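Local coordinates for protein poly-beta-1,6-N-acetyl-D-glucosamine N-deacetylase (Aggregatibacter actinomycetemcomitans, PDB 4U10) that probably removes N-acetyl groups from poly-beta-1,6-N-acetyl-D-glucosamine through a metal-dependent polysaccharide deacetylase domain, the part of the longer protein present here, at residues F124-W127 with D128-R131; A142-D146 with N147-G151; Y174-K177 with T178-K181. All coordinates share one frame; numbering follows the deposited sequence. Where two conformers were deposited one is given.

How the contacts relate
Following the chain from the N terminus, the three contacts come in series, neither nesting nor crossing, and each is local, made within one unbroken run of residues. Contact 1 turns the loop after strand 117-119 into helix 127-135. Strand 139-141 follows, and contact 2 rounds the loop from its end toward strand 151-153, bringing two zinc-binding histidines together; the centres of contacts 1 and 2 lie about 17 Å apart. Contact 3 starts helix 177-199, about 18 Å between centres from contact 2. That long helix unites them: farther along, Asp187 and Ser191 meet contact 2, and Gln198 and Ile199 meet contact 1.

Contact 1 of 3, residues F124-W127 with D128-R131; sequences FVTW and DQVR. Unlike the reference sequence in segment 128-131: Asp128 (reference Glu).
Thr126 and Gln129 meet where an extended loop turns into helix 127-135, and backbone bonds run from Val130 N to Thr126 O (3.3 Å) and from Arg131 N to Trp127 O (2.8 Å). The side chains of Thr126 and Gln129 reach back to each other's backbone. Gln129 stretches out beyond CG (chi2 168°), which carries OE1 to the amide of Thr126; the bond from Thr126 N to Gln129 OE1, 2.9 Å, is almost straight and comes from above the plane of the carboxamide. In return Thr126 OG1 faces Gln129 N in a weak bond of 3.5 Å. The same OE1 lies against CA and CB of Val125. Behind the cap, Val125 CG2 touches Val130 CG2 at 3.7 Å, the two side chains crossing at about a right angle. Val130 CG2 also reaches CE3 of Trp127, whose indole runs alongside the valine and points the same way; NE1 of that ring is hydrogen-bonded to Asp105. On the outer side, Arg131 folds back at chi3 (-65°), laying one face of its guanidinium over Trp127 O, 3.8 Å above the plane. Arg131 NH2 makes a salt bridge to Asp128 OD1 (2.7 Å): OD1 lies in the guanidinium plane, while NH2 approaches it on its anti side, tilted out of the carboxylate plane. Arg131 NH1 is hydrogen-bonded to Gln198. Asp128 replaces the glutamate of the reference sequence. The buried side of the turn packs on Leu104 of helix 101-104, through Val125, Trp127 and Val130, and on Ile199 of helix 177-199, through Val130. The reciprocal bonds of Thr126 and Gln129 form a capping box, which engages the amides of Thr126 and, weakly, Gln129 at the N-terminal end of helix 127-135.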
loop_
_atom_site.group_PDB
_atom_site.type_symbol
_atom_site.label_atom_id
_atom_site.label_comp_id
_atom_site.label_asym_id
_atom_site.label_seq_id
_atom_site.Cartn_x
_atom_site.Cartn_y
_atom_site.Cartn_z
ATOM N N PHE A 124 -12.849 6.412 -3.927
ATOM C CA PHE A 124 -11.520 6.165 -4.494
ATOM C C PHE A 124 -11.109 7.100 -5.580
ATOM O O PHE A 124 -11.954 7.685 -6.274
ATOM C CB PHE A 124 -11.421 4.710 -4.971
ATOM C CG PHE A 124 -11.768 3.728 -3.895
ATOM C CD1 PHE A 124 -10.900 3.470 -2.886
ATOM C CD2 PHE A 124 -13.042 3.150 -3.825
ATOM C CE1 PHE A 124 -11.249 2.614 -1.842
ATOM C CE2 PHE A 124 -13.394 2.288 -2.791
ATOM C CZ PHE A 124 -12.505 2.019 -1.804
ATOM N N VAL A 125 -9.810 7.207 -5.778
ATOM C CA VAL A 125 -9.254 8.024 -6.860
ATOM C C VAL A 125 -9.735 7.582 -8.263
ATOM O O VAL A 125 -10.167 6.465 -8.433
ATOM C CB VAL A 125 -7.694 8.084 -6.863
ATOM C CG1 VAL A 125 -7.131 8.819 -5.640
ATOM C CG2 VAL A 125 -7.063 6.718 -7.015
ATOM N N THR A 126 -9.623 8.477 -9.231
ATOM C CA THR A 126 -9.733 8.160 -10.667
ATOM C C THR A 126 -8.313 7.990 -11.229
ATOM O O THR A 126 -7.361 8.484 -10.672
ATOM C CB THR A 126 -10.470 9.291 -11.427
ATOM O OG1 THR A 126 -9.693 10.492 -11.445
ATOM C CG2 THR A 126 -11.808 9.636 -10.812
ATOM N N TRP A 127 -8.177 7.329 -12.350
ATOM C CA TRP A 127 -6.873 7.164 -12.976
ATOM C C TRP A 127 -6.181 8.453 -13.447
ATOM O O TRP A 127 -4.945 8.505 -13.475
ATOM C CB TRP A 127 -6.985 6.204 -14.147
ATOM C CG TRP A 127 -7.155 4.743 -13.779
ATOM C CD1 TRP A 127 -8.233 3.954 -14.047
ATOM C CD2 TRP A 127 -6.213 3.920 -13.114
ATOM N NE1 TRP A 127 -8.007 2.693 -13.636
ATOM C CE2 TRP A 127 -6.790 2.631 -13.018
ATOM C CE3 TRP A 127 -4.955 4.151 -12.533
ATOM C CZ2 TRP A 127 -6.136 1.550 -12.404
ATOM C CZ3 TRP A 127 -4.287 3.085 -11.923
ATOM C CH2 TRP A 127 -4.882 1.783 -11.869
ATOM N N ASP A 128 -6.986 9.462 -13.841
ATOM C CA ASP A 128 -6.494 10.804 -14.175
ATOM C C ASP A 128 -5.742 11.335 -12.979
ATOM O O ASP A 128 -4.649 11.789 -13.111
ATOM C CB ASP A 128 -7.626 11.815 -14.505
ATOM C CG ASP A 128 -8.513 11.374 -15.716
ATOM O OD1 ASP A 128 -7.984 10.893 -16.779
ATOM O OD2 ASP A 128 -9.770 11.493 -15.601
ATOM N N GLN A 129 -6.336 11.235 -11.802
ATOM C CA GLN A 129 -5.658 11.673 -10.572
ATOM C C GLN A 129 -4.363 10.951 -10.290
ATOM O O GLN A 129 -3.392 11.547 -9.822
ATOM C CB GLN A 129 -6.647 11.515 -9.446
ATOM C CG GLN A 129 -7.720 12.536 -9.447
ATOM C CD GLN A 129 -8.870 12.217 -8.501
ATOM O OE1 GLN A 129 -9.047 11.106 -8.077
ATOM N NE2 GLN A 129 -9.623 13.226 -8.137
ATOM N N VAL A 130 -4.315 9.653 -10.603
ATOM C CA VAL A 130 -3.126 8.847 -10.391
ATOM C C VAL A 130 -2.023 9.250 -11.355
ATOM O O VAL A 130 -0.819 9.350 -10.932
ATOM C CB VAL A 130 -3.415 7.361 -10.603
ATOM C CG1 VAL A 130 -2.147 6.521 -10.443
ATOM C CG2 VAL A 130 -4.526 6.884 -9.680
ATOM N N ARG A 131 -2.400 9.432 -12.643
ATOM C CA ARG A 131 -1.437 9.971 -13.648
ATOM C C ARG A 131 -0.800 11.307 -13.249
ATOM O O ARG A 131 0.402 11.453 -13.352
ATOM C CB ARG A 131 -2.079 10.088 -15.052
ATOM C CG ARG A 131 -2.009 8.803 -15.879
ATOM C CD ARG A 131 -2.515 9.079 -17.305
ATOM N NE ARG A 131 -3.937 9.427 -17.285
ATOM C CZ ARG A 131 -4.910 8.541 -17.286
ATOM N NH1 ARG A 131 -4.612 7.227 -17.313
ATOM N NH2 ARG A 131 -6.195 8.924 -17.240
#

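Contact 2 of 3, residues A142-D146 with N147-G151; sequences ASHTD and NLHHG. With ZN (zinc ion), chain C.
His144 and His149 converge on one zinc ion, and the residues between them shape the tight loop that allows it. Asn147 opens the second half of the loop, its N hydrogen-bonded to Asp187. At Leu148 the backbone N donates to Thr145 OG1 over 3.1 Å; that hydroxyl in turn gives its proton to His144 O at 2.6 Å, in the carbonyl plane on a lone pair, so it links both halves of the loop. Leu148 CB rests on Thr145 OG1 and CB. His149 follows, and its NE2 binds the zinc ion at 2.1 Å, as His144 NE2 does. CG anti to the backbone N (chi1 near -158° in both) brings each ring to the metal, while their different second torsions turn the imidazoles apart, planes at 64°. His144 NE2 lies at the edge of the His149 ring, 3.2 Å from its NE2, a closeness imposed by the shared metal. A water whose O lies 1.9 Å from the zinc ion and Asp75 complete the site. Val207 O of strand 205-207 holds His144 ND1 and probably fixes the turn of that imidazole, Val100 lies against both histidines, and Thr145 and Leu148 pack on Asp187 of helix 177-199.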
loop_
_atom_site.group_PDB
_atom_site.type_symbol
_atom_site.label_atom_id
_atom_site.label_comp_id
_atom_site.label_asym_id
_atom_site.label_seq_id
_atom_site.Cartn_x
_atom_site.Cartn_y
_atom_site.Cartn_z
ATOM N N ALA A 142 2.317 1.449 -6.854
ATOM C CA ALA A 142 2.469 0.037 -6.576
ATOM C C ALA A 142 1.150 -0.676 -6.686
ATOM O O ALA A 142 0.083 -0.071 -6.602
ATOM C CB ALA A 142 3.006 -0.140 -5.201
ATOM N N SER A 143 1.215 -1.988 -6.801
ATOM C CA SER A 143 0.008 -2.799 -6.740
ATOM C C SER A 143 -0.393 -3.073 -5.318
ATOM O O SER A 143 0.479 -3.176 -4.398
ATOM C CB SER A 143 0.271 -4.130 -7.432
ATOM O OG SER A 143 -0.841 -4.971 -7.411
ATOM N N HIS A 144 -1.714 -3.307 -5.151
ATOM C CA HIS A 144 -2.324 -3.753 -3.901
ATOM C C HIS A 144 -3.394 -4.785 -4.276
ATOM O O HIS A 144 -4.421 -4.916 -3.592
ATOM C CB HIS A 144 -2.976 -2.559 -3.224
ATOM C CG HIS A 144 -3.202 -2.677 -1.741
ATOM N ND1 HIS A 144 -2.315 -3.266 -0.862
ATOM C CD2 HIS A 144 -4.139 -2.079 -0.972
ATOM C CE1 HIS A 144 -2.742 -3.096 0.368
ATOM N NE2 HIS A 144 -3.838 -2.358 0.326
ATOM N N THR A 145 -3.054 -5.603 -5.275
ATOM C CA THR A 145 -3.864 -6.650 -5.926
ATOM C C THR A 145 -4.883 -5.989 -6.820
ATOM O O THR A 145 -5.024 -4.797 -6.765
ATOM C CB THR A 145 -4.554 -7.669 -4.956
ATOM O OG1 THR A 145 -5.663 -7.024 -4.343
ATOM C CG2 THR A 145 -3.567 -8.090 -3.856
ATOM N N ASP A 146 -5.440 -6.773 -7.761
ATOM C CA ASP A 146 -6.517 -6.322 -8.570
ATOM C C ASP A 146 -7.844 -6.358 -7.779
ATOM O O ASP A 146 -8.506 -5.349 -7.563
ATOM C CB ASP A 146 -6.622 -7.120 -9.900
ATOM C CG ASP A 146 -7.380 -6.320 -10.972
ATOM O OD1 ASP A 146 -7.157 -5.074 -11.071
ATOM O OD2 ASP A 146 -8.127 -6.950 -11.737
ATOM N N ASN A 147 -8.225 -7.534 -7.383
ATOM C CA ASN A 147 -9.452 -7.752 -6.629
ATOM C C ASN A 147 -9.288 -8.821 -5.521
ATOM O O ASN A 147 -10.122 -9.694 -5.346
ATOM C CB ASN A 147 -10.570 -8.119 -7.587
ATOM C CG ASN A 147 -11.906 -8.216 -6.899
ATOM O OD1 ASN A 147 -12.110 -7.585 -5.920
ATOM N ND2 ASN A 147 -12.760 -9.052 -7.370
ATOM N N LEU A 148 -8.186 -8.743 -4.763
ATOM C CA LEU A 148 -7.948 -9.627 -3.610
ATOM C C LEU A 148 -7.773 -8.868 -2.273
ATOM O O LEU A 148 -7.108 -9.350 -1.319
ATOM C CB LEU A 148 -6.777 -10.575 -3.927
ATOM C CG LEU A 148 -6.952 -11.593 -5.064
ATOM C CD1 LEU A 148 -5.633 -12.260 -5.401
ATOM C CD2 LEU A 148 -8.062 -12.629 -4.822
ATOM N N HIS A 149 -8.436 -7.711 -2.179
ATOM C CA HIS A 149 -8.435 -6.919 -0.975
ATOM C C HIS A 149 -9.756 -7.176 -0.296
ATOM O O HIS A 149 -10.544 -6.249 -0.078
ATOM C CB HIS A 149 -8.347 -5.469 -1.323
ATOM C CG HIS A 149 -7.855 -4.613 -0.211
ATOM N ND1 HIS A 149 -8.580 -4.351 0.921
ATOM C CD2 HIS A 149 -6.674 -3.975 -0.051
ATOM C CE1 HIS A 149 -7.876 -3.605 1.738
ATOM N NE2 HIS A 149 -6.733 -3.314 1.145
ATOM N N HIS A 150 -10.054 -8.456 -0.104
ATOM C CA HIS A 150 -11.332 -8.912 0.530
ATOM C C HIS A 150 -11.053 -10.262 1.164
ATOM O O HIS A 150 -9.958 -10.823 0.969
ATOM C CB HIS A 150 -12.490 -9.008 -0.469
ATOM C CG HIS A 150 -12.255 -9.988 -1.594
ATOM N ND1 HIS A 150 -12.468 -11.340 -1.472
ATOM C CD2 HIS A 150 -11.765 -9.808 -2.841
ATOM C CE1 HIS A 150 -12.179 -11.942 -2.609
ATOM N NE2 HIS A 150 -11.770 -11.030 -3.463
ATOM N N GLY A 151 -12.001 -10.768 1.947
ATOM C CA GLY A 151 -11.969 -12.134 2.422
ATOM C C GLY A 151 -12.531 -13.189 1.487
ATOM O O GLY A 151 -13.304 -12.902 0.566
HETATM ZN ZN ZN C . -5.234 -2.103 1.870
HETATM O O HOH W 1 -4.161 -2.589 3.332
#

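Contact 3 of 3, residues Y174-K177 with T178-K181; sequences YESK and TEYK
A capping box between Ser176 and Glu179 starts helix 177-199, the long helix that follows strand 173-174. The extended Glu179 chain (chi2 -174°) carries OE1 back to Ser176 N, 3.0 Å away; the N-H meets the anti lone pair of that oxygen, the one away from the other carboxylate oxygen, and the bond is nearly straight. Ser176 OG stands between its own backbone N and carbonyl carbon (chi1 64°), where it can accept from Glu179 N, although the hydroxyl is modelled too close to its neighbour for its exact place to be trusted. The helix then settles into regular backbone bonds, Tyr180 N to Ser176 O and Lys181 N to Lys177 O, both of 2.9 Å. On the inner side Glu175 lies across Tyr180 at about a right angle. Its OE1 touches Tyr180 CB at 3.4 Å and approaches the ring obliquely, the carboxylate and ring planes standing 44° apart. That same oxygen has partners of its own in a salt bridge to Arg183 and a hydrogen bond from Glu168 N, which would offset its negative charge beside the ring. In one of its two modelled positions Lys177 also runs alongside the tyrosine with CD at the ring edge, a contact that is therefore doubtful. Tyr180 OH is hydrogen-bonded to Val164 O and Asn214, and Lys181 NZ pairs with Asp219. The contact lies at the surface, away from the zinc sites, with only Tyr180 among its touching residues buried. Val216 of helix 215-222 packs against Tyr180 and Lys181, so this first turn of helix 177-199 lies against a second helix, while Glu175 joins it to the chain around Glu168.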
loop_
_atom_site.group_PDB
_atom_site.type_symbol
_atom_site.label_atom_id
_atom_site.label_comp_id
_atom_site.label_asym_id
_atom_site.label_seq_id
_atom_site.Cartn_x
_atom_site.Cartn_y
_atom_site.Cartn_z
ATOM N N TYR A 174 -12.402 -27.330 -0.694
ATOM C CA TYR A 174 -11.216 -26.459 -0.751
ATOM C C TYR A 174 -10.624 -26.412 -2.154
ATOM O O TYR A 174 -10.541 -27.399 -2.889
ATOM C CB TYR A 174 -10.120 -26.895 0.262
ATOM C CG TYR A 174 -10.510 -26.818 1.697
ATOM C CD1 TYR A 174 -10.296 -25.678 2.420
ATOM C CD2 TYR A 174 -11.098 -27.912 2.360
ATOM C CE1 TYR A 174 -10.656 -25.598 3.743
ATOM C CE2 TYR A 174 -11.487 -27.822 3.681
ATOM C CZ TYR A 174 -11.244 -26.680 4.387
ATOM O OH TYR A 174 -11.568 -26.536 5.732
ATOM N N GLU A 175 -10.233 -25.210 -2.552
ATOM C CA GLU A 175 -9.377 -25.044 -3.719
ATOM C C GLU A 175 -8.213 -25.975 -3.728
ATOM O O GLU A 175 -7.576 -26.142 -2.737
ATOM C CB GLU A 175 -8.747 -23.639 -3.699
ATOM C CG GLU A 175 -9.596 -22.600 -4.378
ATOM C CD GLU A 175 -8.928 -21.243 -4.384
ATOM O OE1 GLU A 175 -8.200 -20.908 -3.414
ATOM O OE2 GLU A 175 -9.104 -20.583 -5.414
ATOM N N SER A 176 -7.823 -26.455 -4.878
ATOM C CA SER A 176 -6.577 -27.182 -4.943
ATOM C C SER A 176 -5.422 -26.186 -4.863
ATOM O O SER A 176 -5.628 -24.989 -4.976
ATOM C CB SER A 176 -6.519 -28.002 -6.205
ATOM O OG SER A 176 -6.512 -27.190 -7.326
ATOM N N LYS A 177 -4.236 -26.688 -4.551
ATOM C CA LYS A 177 -3.095 -25.783 -4.416
ATOM C C LYS A 177 -2.876 -25.122 -5.775
ATOM O O LYS A 177 -2.541 -23.940 -5.822
ATOM C CB LYS A 177 -1.855 -26.522 -3.921
ATOM C CG LYS A 177 -0.742 -25.629 -3.406
ATOM C CD LYS A 177 -1.225 -24.632 -2.343
ATOM C CE LYS A 177 -0.059 -24.154 -1.561
ATOM N NZ LYS A 177 0.962 -25.250 -1.556
ATOM N N THR A 178 -3.143 -25.840 -6.838
ATOM C CA THR A 178 -3.049 -25.340 -8.153
ATOM C C THR A 178 -4.089 -24.313 -8.483
ATOM O O THR A 178 -3.769 -23.349 -9.135
ATOM C CB THR A 178 -3.054 -26.524 -9.140
ATOM O OG1 THR A 178 -1.854 -27.265 -8.889
ATOM C CG2 THR A 178 -2.976 -26.037 -10.488
ATOM N N GLU A 179 -5.319 -24.502 -8.019
ATOM C CA GLU A 179 -6.386 -23.512 -8.219
ATOM C C GLU A 179 -6.030 -22.210 -7.419
ATOM O O GLU A 179 -6.152 -21.111 -7.905
ATOM C CB GLU A 179 -7.742 -24.109 -7.798
ATOM C CG GLU A 179 -8.095 -25.434 -8.489
ATOM C CD GLU A 179 -9.503 -25.994 -8.196
ATOM O OE1 GLU A 179 -9.863 -26.391 -7.024
ATOM O OE2 GLU A 179 -10.284 -26.021 -9.215
ATOM N N TYR A 180 -5.561 -22.368 -6.198
ATOM C CA TYR A 180 -5.237 -21.260 -5.335
ATOM C C TYR A 180 -4.077 -20.446 -5.936
ATOM O O TYR A 180 -4.134 -19.202 -6.055
ATOM C CB TYR A 180 -4.920 -21.832 -3.926
ATOM C CG TYR A 180 -4.260 -20.870 -3.002
ATOM C CD1 TYR A 180 -4.688 -19.527 -2.921
ATOM C CD2 TYR A 180 -3.174 -21.284 -2.202
ATOM C CE1 TYR A 180 -4.060 -18.663 -2.081
ATOM C CE2 TYR A 180 -2.543 -20.418 -1.361
ATOM C CZ TYR A 180 -2.951 -19.109 -1.321
ATOM O OH TYR A 180 -2.266 -18.250 -0.478
ATOM N N LYS A 181 -3.041 -21.132 -6.380
ATOM C CA LYS A 181 -1.933 -20.419 -6.973
ATOM C C LYS A 181 -2.331 -19.658 -8.219
ATOM O O LYS A 181 -1.851 -18.526 -8.459
ATOM C CB LYS A 181 -0.750 -21.326 -7.290
ATOM C CG LYS A 181 0.385 -20.505 -7.902
ATOM C CD LYS A 181 1.725 -21.216 -8.005
ATOM C CE LYS A 181 2.838 -20.250 -8.381
ATOM N NZ LYS A 181 2.999 -19.204 -7.324
#